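Local coordinates for protein possible TctC subunit of the Tripartite Tricarboxylate Transport(TTT) Family (PDB 6HKE) that binds malate in the periplasm and probably hands it to the membrane components of a tripartite tricarboxylate transporter for uptake, at residues P14-T19 against D72-I77; K43-P48 against A253-A258; T109-L114 against Q192-V197; A211-D216 against G232-A237. The protein carries 2 engineered substitutions. All coordinates share one frame; numbering follows the deposited sequence.

Interaction 1 (P14-T19 against D72-I77); sequences PVRTVT and DGHTLI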
loop_
_atom_site.group_PDB
_atom_site.type_symbol
_atom_site.label_atom_id
_atom_site.label_comp_id
_atom_site.label_asym_id
_atom_site.label_seq_id
_atom_site.Cartn_x
_atom_site.Cartn_y
_atom_site.Cartn_z
ATOM N N PRO A 14 -16.772 -17.297 -12.800
ATOM C CA PRO A 14 -17.883 -16.628 -12.118
ATOM C C PRO A 14 -19.226 -16.822 -12.833
ATOM O O PRO A 14 -19.203 -17.143 -13.989
ATOM C CB PRO A 14 -17.460 -15.151 -12.135
ATOM C CG PRO A 14 -16.562 -15.031 -13.347
ATOM C CD PRO A 14 -15.859 -16.362 -13.476
ATOM N N VAL A 15 -20.333 -16.622 -12.109
ATOM C CA VAL A 15 -21.750 -16.640 -12.596
ATOM C C VAL A 15 -22.284 -15.207 -12.741
ATOM O O VAL A 15 -23.403 -15.025 -13.255
ATOM C CB VAL A 15 -22.627 -17.461 -11.634
ATOM C CG1 VAL A 15 -24.112 -17.309 -11.930
ATOM C CG2 VAL A 15 -22.222 -18.932 -11.642
ATOM N N ARG A 16 -21.526 -14.208 -12.302
ATOM C CA ARG A 16 -21.996 -12.799 -12.310
ATOM C C ARG A 16 -20.810 -11.880 -12.041
ATOM O O ARG A 16 -19.700 -12.400 -11.835
ATOM C CB ARG A 16 -23.077 -12.586 -11.241
ATOM C CG ARG A 16 -22.585 -12.783 -9.815
ATOM C CD ARG A 16 -23.701 -12.958 -8.821
ATOM N NE ARG A 16 -23.122 -12.799 -7.498
ATOM C CZ ARG A 16 -22.781 -13.778 -6.664
ATOM N NH1 ARG A 16 -22.979 -15.044 -6.993
ATOM N NH2 ARG A 16 -22.230 -13.478 -5.494
ATOM N N THR A 17 -21.070 -10.576 -11.984
ATOM C CA THR A 17 -20.050 -9.533 -11.739
ATOM C C THR A 17 -19.289 -9.876 -10.459
ATOM O O THR A 17 -19.937 -10.206 -9.453
ATOM C CB THR A 17 -20.698 -8.150 -11.692
ATOM O OG1 THR A 17 -21.283 -7.958 -12.975
ATOM C CG2 THR A 17 -19.717 -7.042 -11.394
ATOM N N VAL A 18 -17.958 -9.872 -10.518
ATOM C CA VAL A 18 -17.102 -10.054 -9.314
ATOM C C VAL A 18 -16.899 -8.675 -8.681
ATOM O O VAL A 18 -16.603 -7.726 -9.427
ATOM C CB VAL A 18 -15.770 -10.732 -9.660
ATOM C CG1 VAL A 18 -14.857 -10.810 -8.445
ATOM C CG2 VAL A 18 -15.988 -12.105 -10.278
ATOM N N THR A 19 -17.102 -8.569 -7.366
ATOM C CA THR A 19 -16.805 -7.355 -6.572
ATOM C C THR A 19 -15.395 -7.492 -5.979
ATOM O O THR A 19 -15.103 -8.495 -5.300
ATOM C CB THR A 19 -17.904 -7.097 -5.541
ATOM O OG1 THR A 19 -19.090 -6.811 -6.288
ATOM C CG2 THR A 19 -17.590 -5.940 -4.616
ATOM N N ASP A 72 -17.574 -17.548 -2.109
ATOM C CA ASP A 72 -17.943 -18.077 -3.452
ATOM C C ASP A 72 -17.004 -17.477 -4.507
ATOM O O ASP A 72 -17.101 -17.872 -5.665
ATOM C CB ASP A 72 -19.427 -17.849 -3.755
ATOM C CG ASP A 72 -19.879 -16.394 -3.774
ATOM O OD1 ASP A 72 -19.018 -15.502 -3.652
ATOM O OD2 ASP A 72 -21.100 -16.164 -3.939
ATOM N N GLY A 73 -16.110 -16.570 -4.117
ATOM C CA GLY A 73 -15.152 -15.948 -5.040
ATOM C C GLY A 73 -15.676 -14.674 -5.679
ATOM O O GLY A 73 -14.874 -14.001 -6.333
ATOM N N HIS A 74 -16.948 -14.319 -5.490
ATOM C CA HIS A 74 -17.559 -13.125 -6.130
ATOM C C HIS A 74 -17.281 -11.861 -5.300
ATOM O O HIS A 74 -17.516 -10.773 -5.843
ATOM C CB HIS A 74 -19.041 -13.382 -6.414
ATOM C CG HIS A 74 -19.242 -14.360 -7.525
ATOM N ND1 HIS A 74 -19.419 -15.719 -7.296
ATOM C CD2 HIS A 74 -19.255 -14.194 -8.870
ATOM C CE1 HIS A 74 -19.564 -16.340 -8.461
ATOM N NE2 HIS A 74 -19.464 -15.425 -9.444
ATOM N N THR A 75 -16.794 -11.990 -4.057
ATOM C CA THR A 75 -16.438 -10.846 -3.167
ATOM C C THR A 75 -14.991 -10.999 -2.702
ATOM O O THR A 75 -14.713 -11.900 -1.912
ATOM C CB THR A 75 -17.399 -10.705 -1.982
ATOM O OG1 THR A 75 -18.729 -10.630 -2.487
ATOM C CG2 THR A 75 -17.140 -9.454 -1.178
ATOM N N LEU A 76 -14.116 -10.132 -3.199
ATOM C CA LEU A 76 -12.660 -10.183 -2.948
ATOM C C LEU A 76 -12.221 -8.878 -2.289
ATOM O O LEU A 76 -12.962 -7.893 -2.367
ATOM C CB LEU A 76 -11.957 -10.419 -4.288
ATOM C CG LEU A 76 -12.397 -11.677 -5.036
ATOM C CD1 LEU A 76 -11.700 -11.774 -6.391
ATOM C CD2 LEU A 76 -12.108 -12.920 -4.198
ATOM N N ILE A 77 -11.070 -8.901 -1.622
ATOM C CA ILE A 77 -10.475 -7.702 -0.970
ATOM C C ILE A 77 -9.060 -7.540 -1.517
ATOM O O ILE A 77 -8.325 -8.538 -1.622
ATOM C CB ILE A 77 -10.527 -7.801 0.579
ATOM C CG1 ILE A 77 -9.914 -6.579 1.272
ATOM C CG2 ILE A 77 -9.890 -9.077 1.121
ATOM C CD1 ILE A 77 -10.769 -5.367 1.227
#
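H74 buries the most surface here, its imidazole covered by R16 over one face and met by V15 at the edge. The guanidinium of R16 lies flat on the ring, with centres 4.0 Å apart and planes 23° from parallel. It is put there by a chi1 of 64°, which sets CG between the backbone N and the carbonyl carbon, and by an extended chain out to NE. NH1 hangs above the rim near ND1, while R16 NH2 passes 3.3 Å from H74 CB. In its own plane the guanidinium turns to D72: NH2 and OD2, 3.3 Å apart, form a salt bridge with a weak hydrogen bond. The other oxygen, D72 OD1, accepts H74 N at 3.0 Å in an Asx turn, so one carboxylate both shapes the turn and faces the arginine. V15 N donates to H74 NE2 (3.0 Å) in the ring plane; NE2 is therefore an acceptor, and a neutral ring would probably keep its proton on ND1.

T19 works through its backbone: T19 N gives to H74 O at 2.7 Å, and L76 N gives to T19 O at 2.8 Å, the register of a parallel T19–T75 bridge. Its hydroxyl is taken by E50. Strand 18-22 runs between its parallel neighbours 49-53 and 75-80, with L76 packed on L241 and A243 of strand 236-244 and T75 against V66 of helix 61-67.

Interaction 2 (K43-P48 against A253-A258); sequences KTLGQP and AKLNAA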
loop_
_atom_site.group_PDB
_atom_site.type_symbol
_atom_site.label_atom_id
_atom_site.label_comp_id
_atom_site.label_asym_id
_atom_site.label_seq_id
_atom_site.Cartn_x
_atom_site.Cartn_y
_atom_site.Cartn_z
ATOM N N LYS A 43 -11.068 -10.510 -18.921
ATOM C CA LYS A 43 -10.774 -11.291 -20.165
ATOM C C LYS A 43 -10.593 -12.781 -19.858
ATOM O O LYS A 43 -10.953 -13.605 -20.708
ATOM C CB LYS A 43 -9.530 -10.748 -20.866
ATOM C CG LYS A 43 -9.690 -9.332 -21.388
ATOM C CD LYS A 43 -8.523 -8.871 -22.235
ATOM C CE LYS A 43 -8.640 -7.414 -22.632
ATOM N NZ LYS A 43 -7.318 -6.828 -22.962
ATOM N N THR A 44 -10.059 -13.135 -18.696
ATOM C CA THR A 44 -9.881 -14.555 -18.297
ATOM C C THR A 44 -11.163 -15.063 -17.631
ATOM O O THR A 44 -11.531 -16.217 -17.848
ATOM C CB THR A 44 -8.626 -14.707 -17.427
ATOM O OG1 THR A 44 -7.579 -14.163 -18.214
ATOM C CG2 THR A 44 -8.306 -16.137 -17.059
ATOM N N LEU A 45 -11.819 -14.246 -16.824
ATOM C CA LEU A 45 -12.966 -14.710 -16.007
ATOM C C LEU A 45 -14.239 -14.833 -16.858
ATOM O O LEU A 45 -15.062 -15.671 -16.498
ATOM C CB LEU A 45 -13.162 -13.748 -14.829
ATOM C CG LEU A 45 -11.972 -13.640 -13.885
ATOM C CD1 LEU A 45 -12.305 -12.708 -12.749
ATOM C CD2 LEU A 45 -11.551 -15.012 -13.359
ATOM N N GLY A 46 -14.425 -14.002 -17.887
ATOM C CA GLY A 46 -15.633 -14.007 -18.739
ATOM C C GLY A 46 -16.773 -13.215 -18.114
ATOM O O GLY A 46 -17.880 -13.205 -18.683
ATOM N N GLN A 47 -16.511 -12.533 -17.003
ATOM C CA GLN A 47 -17.492 -11.650 -16.326
ATOM C C GLN A 47 -16.796 -10.337 -15.982
ATOM O O GLN A 47 -15.601 -10.302 -15.714
ATOM C CB GLN A 47 -18.077 -12.337 -15.083
ATOM C CG GLN A 47 -19.046 -13.474 -15.397
ATOM C CD GLN A 47 -20.393 -13.031 -15.925
ATOM O OE1 GLN A 47 -20.824 -11.894 -15.747
ATOM N NE2 GLN A 47 -21.085 -13.947 -16.581
ATOM N N PRO A 48 -17.521 -9.203 -15.952
ATOM C CA PRO A 48 -16.909 -7.943 -15.557
ATOM C C PRO A 48 -16.539 -7.944 -14.062
ATOM O O PRO A 48 -17.069 -8.748 -13.281
ATOM C CB PRO A 48 -17.977 -6.918 -15.932
ATOM C CG PRO A 48 -19.264 -7.664 -15.791
ATOM C CD PRO A 48 -18.957 -9.079 -16.229
ATOM N N ALA A 253 -7.686 -20.792 -7.952
ATOM C CA ALA A 253 -6.743 -21.083 -9.072
ATOM C C ALA A 253 -7.085 -20.204 -10.290
ATOM O O ALA A 253 -6.178 -19.613 -10.884
ATOM C CB ALA A 253 -6.770 -22.556 -9.408
ATOM N N LYS A 254 -8.375 -20.079 -10.607
ATOM C CA LYS A 254 -8.886 -19.353 -11.795
ATOM C C LYS A 254 -8.683 -17.850 -11.586
ATOM O O LYS A 254 -8.334 -17.167 -12.559
ATOM C CB LYS A 254 -10.355 -19.712 -12.027
ATOM C CG LYS A 254 -11.010 -19.053 -13.234
ATOM C CD LYS A 254 -11.948 -19.983 -13.979
ATOM C CE LYS A 254 -13.130 -19.279 -14.615
ATOM N NZ LYS A 254 -12.738 -18.508 -15.818
ATOM N N LEU A 255 -8.919 -17.344 -10.376
ATOM C CA LEU A 255 -8.708 -15.903 -10.089
ATOM C C LEU A 255 -7.218 -15.635 -10.220
ATOM O O LEU A 255 -6.839 -14.666 -10.900
ATOM C CB LEU A 255 -9.227 -15.552 -8.693
ATOM C CG LEU A 255 -10.748 -15.478 -8.582
ATOM C CD1 LEU A 255 -11.186 -15.309 -7.136
ATOM C CD2 LEU A 255 -11.298 -14.355 -9.447
ATOM N N ASN A 256 -6.403 -16.513 -9.642
ATOM C CA ASN A 256 -4.930 -16.353 -9.617
ATOM C C ASN A 256 -4.387 -16.286 -11.050
ATOM O O ASN A 256 -3.499 -15.448 -11.336
ATOM C CB ASN A 256 -4.283 -17.497 -8.844
ATOM C CG ASN A 256 -2.787 -17.432 -8.920
ATOM O OD1 ASN A 256 -2.211 -17.988 -9.832
ATOM N ND2 ASN A 256 -2.173 -16.711 -8.003
ATOM N N ALA A 257 -4.865 -17.167 -11.909
ATOM C CA ALA A 257 -4.453 -17.254 -13.324
ATOM C C ALA A 257 -4.934 -15.978 -14.035
ATOM O O ALA A 257 -4.198 -15.467 -14.894
ATOM C CB ALA A 257 -5.001 -18.521 -13.952
ATOM N N ALA A 258 -6.114 -15.472 -13.676
ATOM C CA ALA A 258 -6.671 -14.220 -14.244
ATOM C C ALA A 258 -5.728 -13.066 -13.886
ATOM O O ALA A 258 -5.423 -12.233 -14.747
ATOM C CB ALA A 258 -8.078 -13.989 -13.758
HETATM O O HOH W 1 -6.886 -12.151 -16.959
#
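With CG anti to the carbonyl carbon (chi1 -60°), L45 sends its two methyls across to L255 and A258, and K254, whose CG is anti to the backbone N (chi1 -179°), bends further out to bring its ammonium back over the last turn of helix 29-45. The two L45 methyls make the apolar part of the contact. L45 CD2 sits 3.6 Å from A258 CB, and L45 CD1 meets L255 CD2 at 3.8 Å, the two leucines lying roughly at right angles. K254 CG comes within 4.1 Å of L45 CD2, so the lysine contributes carbon as well as charge. Cut back to an alanine, L45 would lose both methyls, which is likely to open a gap beside L255 CD2 and strip A258 CB of one of its apolar neighbours.

The CB of T44 is directed toward helix 249-263, 3.8 Å from A258 CA, and CG2 is equally near. The nearest CA pair is T44 and A258, 5.2 Å apart, a spacing to which the small alanine probably contributes. On the polar side a water hydrogen-bonded to T44 OG1 donates to A258 O at 2.7 Å; OG1 also has a weak hydrogen bond with R261 NE.

K254 NZ lies 3.3 Å from T44 O and 3.7 Å from L45 O. These carbonyls belong to a helix end, where G46 leaves with positive phi. The chemistry is therefore methyl packing edged by a water bridge, with a positive group at a helix C-terminus, where the helix dipole would be expected to favour it.

Interaction 3 (T109-L114 against Q192-V197); sequences TEMPVL and QIVNAV. With MLT (D-malate), chain D; LMR ((2S)-2-hydroxybutanedioic acid), chain E.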
loop_
_atom_site.group_PDB
_atom_site.type_symbol
_atom_site.label_atom_id
_atom_site.label_comp_id
_atom_site.label_asym_id
_atom_site.label_seq_id
_atom_site.Cartn_x
_atom_site.Cartn_y
_atom_site.Cartn_z
ATOM N N THR A 109 1.289 -6.520 -6.933
ATOM C CA THR A 109 2.469 -5.657 -7.117
ATOM C C THR A 109 3.212 -5.497 -5.795
ATOM O O THR A 109 2.704 -5.921 -4.725
ATOM C CB THR A 109 2.074 -4.292 -7.695
ATOM O OG1 THR A 109 3.281 -3.660 -8.136
ATOM C CG2 THR A 109 1.343 -3.396 -6.713
ATOM N N GLU A 110 4.402 -4.927 -5.907
ATOM C CA GLU A 110 5.286 -4.548 -4.786
ATOM C C GLU A 110 5.946 -3.257 -5.238
ATOM O O GLU A 110 6.246 -3.138 -6.438
ATOM C CB GLU A 110 6.303 -5.652 -4.484
ATOM C CG GLU A 110 7.088 -5.433 -3.199
ATOM C CD GLU A 110 7.569 -6.715 -2.532
ATOM O OE1 GLU A 110 7.663 -7.760 -3.249
ATOM O OE2 GLU A 110 7.827 -6.675 -1.290
ATOM N N MET A 111 6.084 -2.308 -4.329
ATOM C CA MET A 111 6.692 -1.006 -4.650
ATOM C C MET A 111 7.288 -0.400 -3.384
ATOM O O MET A 111 6.806 -0.634 -2.270
ATOM C CB MET A 111 5.616 -0.089 -5.229
ATOM C CG MET A 111 4.578 0.339 -4.211
ATOM S SD MET A 111 3.276 1.294 -5.010
ATOM C CE MET A 111 2.238 0.004 -5.692
ATOM N N PRO A 112 8.347 0.420 -3.527
ATOM C CA PRO A 112 8.861 1.176 -2.394
ATOM C C PRO A 112 7.932 2.322 -1.964
ATOM O O PRO A 112 7.044 2.756 -2.700
ATOM C CB PRO A 112 10.211 1.683 -2.890
ATOM C CG PRO A 112 10.024 1.792 -4.388
ATOM C CD PRO A 112 9.120 0.636 -4.759
ATOM N N VAL A 113 8.167 2.736 -0.735
ATOM C CA VAL A 113 7.555 3.895 -0.047
ATOM C C VAL A 113 8.590 5.025 -0.033
ATOM O O VAL A 113 9.808 4.735 0.169
ATOM C CB VAL A 113 7.162 3.483 1.380
ATOM C CG1 VAL A 113 6.927 4.680 2.287
ATOM C CG2 VAL A 113 5.959 2.561 1.361
ATOM N N LEU A 114 8.097 6.256 -0.182
ATOM C CA LEU A 114 8.867 7.517 -0.213
ATOM C C LEU A 114 8.425 8.411 0.940
ATOM O O LEU A 114 7.213 8.506 1.181
ATOM C CB LEU A 114 8.568 8.223 -1.533
ATOM C CG LEU A 114 9.266 7.628 -2.745
ATOM C CD1 LEU A 114 8.707 8.201 -4.029
ATOM C CD2 LEU A 114 10.756 7.904 -2.665
ATOM N N GLN A 192 3.333 5.272 -1.002
ATOM C CA GLN A 192 3.651 4.335 -2.099
ATOM C C GLN A 192 4.033 5.133 -3.358
ATOM O O GLN A 192 3.386 6.153 -3.680
ATOM C CB GLN A 192 2.449 3.404 -2.276
ATOM C CG GLN A 192 2.342 2.386 -1.149
ATOM C CD GLN A 192 0.961 1.814 -1.010
ATOM O OE1 GLN A 192 0.670 0.752 -1.559
ATOM N NE2 GLN A 192 0.094 2.544 -0.315
ATOM N N ILE A 193 5.059 4.658 -4.058
ATOM C CA ILE A 193 5.677 5.359 -5.210
ATOM C C ILE A 193 4.623 5.624 -6.297
ATOM O O ILE A 193 4.695 6.714 -6.891
ATOM C CB ILE A 193 6.907 4.565 -5.708
ATOM C CG1 ILE A 193 7.735 5.381 -6.699
ATOM C CG2 ILE A 193 6.510 3.223 -6.282
ATOM C CD1 ILE A 193 9.095 4.801 -6.970
ATOM N N VAL A 194 3.692 4.701 -6.569
ATOM C CA VAL A 194 2.674 4.898 -7.653
ATOM C C VAL A 194 1.812 6.123 -7.347
ATOM O O VAL A 194 1.439 6.801 -8.270
ATOM C CB VAL A 194 1.781 3.673 -7.931
ATOM C CG1 VAL A 194 2.587 2.509 -8.463
ATOM C CG2 VAL A 194 0.972 3.264 -6.726
ATOM N N ASN A 195 1.512 6.413 -6.092
ATOM C CA ASN A 195 0.778 7.657 -5.764
ATOM C C ASN A 195 1.693 8.873 -5.923
ATOM O O ASN A 195 1.210 9.901 -6.428
ATOM C CB ASN A 195 0.232 7.656 -4.343
ATOM C CG ASN A 195 -0.924 8.617 -4.202
ATOM O OD1 ASN A 195 -1.757 8.721 -5.103
ATOM N ND2 ASN A 195 -0.981 9.308 -3.078
ATOM N N ALA A 196 2.950 8.773 -5.489
ATOM C CA ALA A 196 3.861 9.930 -5.336
ATOM C C ALA A 196 4.359 10.415 -6.710
ATOM O O ALA A 196 4.612 11.628 -6.856
ATOM C CB ALA A 196 5.008 9.552 -4.440
ATOM N N VAL A 197 4.508 9.513 -7.684
ATOM C CA VAL A 197 5.314 9.806 -8.902
ATOM C C VAL A 197 4.671 10.961 -9.658
ATOM O O VAL A 197 5.364 11.924 -9.944
ATOM C CB VAL A 197 5.567 8.569 -9.789
ATOM C CG1 VAL A 197 5.695 8.943 -11.262
ATOM C CG2 VAL A 197 6.816 7.832 -9.334
HETATM C C1 MLT D . -2.284 3.211 2.418
HETATM O O1 MLT D . -2.068 2.115 2.980
HETATM O O2 MLT D . -1.691 4.246 2.797
HETATM C C2 MLT D . -3.305 3.263 1.304
HETATM O O3 MLT D . -3.167 2.283 0.254
HETATM C C3 MLT D . -3.248 4.560 0.553
HETATM C C4 MLT D . -4.359 4.427 -0.456
HETATM O O4 MLT D . -4.400 3.420 -1.214
HETATM O O5 MLT D . -5.213 5.337 -0.444
HETATM C C1 LMR E . -2.069 3.452 2.439
HETATM O O1A LMR E . -2.544 2.438 2.974
HETATM O O1B LMR E . -1.198 4.195 2.967
HETATM C C2 LMR E . -2.568 3.806 1.029
HETATM O O2 LMR E . -2.526 2.728 0.101
HETATM C C3 LMR E . -4.004 4.338 1.027
HETATM C C4 LMR E . -4.462 4.368 -0.421
HETATM O O4A LMR E . -4.693 5.479 -0.932
HETATM O O4B LMR E . -4.545 3.282 -1.047
#
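V113 and Q192 form an antiparallel non-hydrogen-bonded pair with CA atoms 4.4 Å apart, after which the chain turns at Q192, the N-cap position, into a helix whose axis lies 57° from the strand direction. I193 N, at the start of that helix, donates to P112 O at 3.1 Å.

M111 fills the angle between strand and helix. A chi1 of 69° tucks its CG over its own backbone, which brings M111 SD to 3.6 Å from Q192 CB and 3.5 Å from V194 CG2, while M111 CB rests 3.6 Å from I193 CG2. Farther along, L114 CD1 touches both I193 CG1 and A196 CB, each at 4.0 Å.

Q192 runs extended beyond CG to the ligand: Q192 NE2 hydrogen-bonds to O2 of (2S)-malate at 2.7 Å and, weakly, to O3 of D-malate, two overlapping forms in one pocket. M111 thus flanks the root of a ligand-binding side chain.

The contact joins strand 102-118 to the end of strand 188-192 and the start of helix 193-201; V150 of helix 150-162, P29 of helix 29-45 and T239 of strand 236-244 close round Q192.

Interaction 4 (A211-D216 against G232-A237); sequences AASERD and GFQVGA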
loop_
_atom_site.group_PDB
_atom_site.type_symbol
_atom_site.label_atom_id
_atom_site.label_comp_id
_atom_site.label_asym_id
_atom_site.label_seq_id
_atom_site.Cartn_x
_atom_site.Cartn_y
_atom_site.Cartn_z
ATOM N N ALA A 211 12.423 4.376 0.926
ATOM C CA ALA A 211 12.597 3.357 1.980
ATOM C C ALA A 211 12.908 2.022 1.310
ATOM O O ALA A 211 12.069 1.099 1.394
ATOM C CB ALA A 211 11.370 3.279 2.842
ATOM N N ALA A 212 14.071 1.954 0.668
ATOM C CA ALA A 212 14.531 0.829 -0.179
ATOM C C ALA A 212 16.045 0.705 -0.046
ATOM O O ALA A 212 16.685 1.690 0.398
ATOM C CB ALA A 212 14.131 1.058 -1.622
ATOM N N SER A 213 16.566 -0.464 -0.409
ATOM C CA SER A 213 18.009 -0.823 -0.478
ATOM C C SER A 213 18.699 -0.067 -1.611
ATOM O O SER A 213 19.893 0.215 -1.488
ATOM C CB SER A 213 18.177 -2.301 -0.704
ATOM O OG SER A 213 17.737 -3.017 0.435
ATOM N N GLU A 214 17.973 0.145 -2.708
ATOM C CA GLU A 214 18.506 0.650 -3.996
ATOM C C GLU A 214 17.610 1.799 -4.461
ATOM O O GLU A 214 16.416 1.808 -4.111
ATOM C CB GLU A 214 18.574 -0.475 -5.027
ATOM C CG GLU A 214 19.751 -1.417 -4.847
ATOM C CD GLU A 214 19.780 -2.570 -5.847
ATOM O OE1 GLU A 214 18.788 -3.342 -5.895
ATOM O OE2 GLU A 214 20.788 -2.697 -6.588
ATOM N N ARG A 215 18.191 2.767 -5.160
ATOM C CA ARG A 215 17.432 3.890 -5.763
ATOM C C ARG A 215 16.478 3.293 -6.786
ATOM O O ARG A 215 16.818 2.249 -7.364
ATOM C CB ARG A 215 18.374 4.922 -6.381
ATOM C CG ARG A 215 19.209 5.665 -5.350
ATOM C CD ARG A 215 19.641 7.001 -5.909
ATOM N NE ARG A 215 20.394 7.829 -4.991
ATOM C CZ ARG A 215 20.687 9.097 -5.228
ATOM N NH1 ARG A 215 20.284 9.668 -6.355
ATOM N NH2 ARG A 215 21.415 9.783 -4.355
ATOM N N ASP A 216 15.311 3.899 -6.961
ATOM C CA ASP A 216 14.344 3.437 -7.979
ATOM C C ASP A 216 14.600 4.220 -9.268
ATOM O O ASP A 216 14.656 5.437 -9.265
ATOM C CB ASP A 216 12.921 3.545 -7.442
ATOM C CG ASP A 216 11.923 2.681 -8.187
ATOM O OD1 ASP A 216 11.768 2.891 -9.413
ATOM O OD2 ASP A 216 11.290 1.819 -7.533
ATOM N N GLY A 232 17.496 1.706 8.743
ATOM C CA GLY A 232 16.317 1.024 9.308
ATOM C C GLY A 232 15.043 1.355 8.543
ATOM O O GLY A 232 14.049 0.653 8.726
ATOM N N PHE A 233 15.030 2.439 7.762
ATOM C CA PHE A 233 13.799 2.903 7.074
ATOM C C PHE A 233 13.697 2.211 5.711
ATOM O O PHE A 233 14.072 2.827 4.717
ATOM C CB PHE A 233 13.781 4.430 7.016
ATOM C CG PHE A 233 12.490 4.984 6.480
ATOM C CD1 PHE A 233 11.286 4.638 7.060
ATOM C CD2 PHE A 233 12.481 5.828 5.384
ATOM C CE1 PHE A 233 10.097 5.132 6.553
ATOM C CE2 PHE A 233 11.293 6.339 4.891
ATOM C CZ PHE A 233 10.101 5.986 5.474
ATOM N N GLN A 234 13.254 0.946 5.703
ATOM C CA GLN A 234 12.998 0.120 4.488
ATOM C C GLN A 234 11.589 -0.463 4.578
ATOM O O GLN A 234 11.330 -1.270 5.458
ATOM C CB GLN A 234 13.994 -1.027 4.283
ATOM C CG GLN A 234 15.446 -0.584 4.391
ATOM C CD GLN A 234 16.325 -1.126 3.290
ATOM O OE1 GLN A 234 16.138 -2.252 2.818
ATOM N NE2 GLN A 234 17.297 -0.318 2.885
ATOM N N VAL A 235 10.739 -0.076 3.641
ATOM C CA VAL A 235 9.331 -0.523 3.557
ATOM C C VAL A 235 9.095 -0.931 2.102
ATOM O O VAL A 235 9.166 -0.060 1.196
ATOM C CB VAL A 235 8.371 0.573 4.060
ATOM C CG1 VAL A 235 6.928 0.122 3.989
ATOM C CG2 VAL A 235 8.707 1.019 5.476
ATOM N N GLY A 236 8.932 -2.232 1.878
ATOM C CA GLY A 236 8.481 -2.796 0.597
ATOM C C GLY A 236 6.996 -3.032 0.696
ATOM O O GLY A 236 6.601 -3.937 1.477
ATOM N N ALA A 237 6.203 -2.183 0.037
ATOM C CA ALA A 237 4.733 -2.218 0.110
ATOM C C ALA A 237 4.221 -3.194 -0.939
ATOM O O ALA A 237 4.142 -2.830 -2.111
ATOM C CB ALA A 237 4.162 -0.836 -0.089
HETATM O O HOH W 2 17.362 2.319 2.869
#
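F233 presents one face of its ring to A211, whose CB stands 3.8 Å from the ring centroid and only 18° off the ring normal, a CH-pi contact displaced toward the CE2 side. The phenyl reaches that position with CG anti to the backbone N (chi1 -173°). The second flat group is the Q234 amide. S213 OG donates to Q234 OE1 at 3.0 Å, lying in the carbonyl plane on a lone pair, while NE2 gives to a water (2.6 Å from NE2 to the water) that in turn donates to A212 O. Both ends of the amide are thus used, which fixes its rotation. Were Q234 a leucine, the S213 hydroxyl would probably lose its acceptor and the water the amide donor that helps hold it beside A212.

The backbones are joined by one hydrogen bond: V235 N donates to A211 O at 2.9 Å. CA-H...O contacts flank it: A211 CA to F233 O at 3.2 Å and Q234 CA to A211 O at 3.4 Å. F233 is the centre of an inverse gamma turn, bending the chain just before strand 236-244.

The loop after strand 205-210 is thereby tied to the approach of strand 236-244. F233 packs on L158 and L161 of helix 150-162 and on V209, V235 leans on S154 and L157, and R300 NH1 hydrogen-bonds to Q234 O.

Overall arrangement
The contacts form two touching pairs. Interactions 1 and 2 have centres 10 Å apart and meet where V18 N reaches P48 O at 3.1 Å, a probable hydrogen bond, with P14 packing on L45 and Q47. Interactions 3 and 4 are equally close, joined by probable hydrogen bonds V113 O to A211 N (2.7 Å) and M111 O to A237 N (2.8 Å). Interactions 1 and 4 lie on opposite sides of the chain's centre, their centres about 34 Å apart, yet strands 75-80 and 236-244 adjoin in one sheet. Interaction 3, near that centre, touches malate through Q192, alongside T30, V150, S151 and T174; the V235 side chain of interaction 4 is about 9 Å from the ligand.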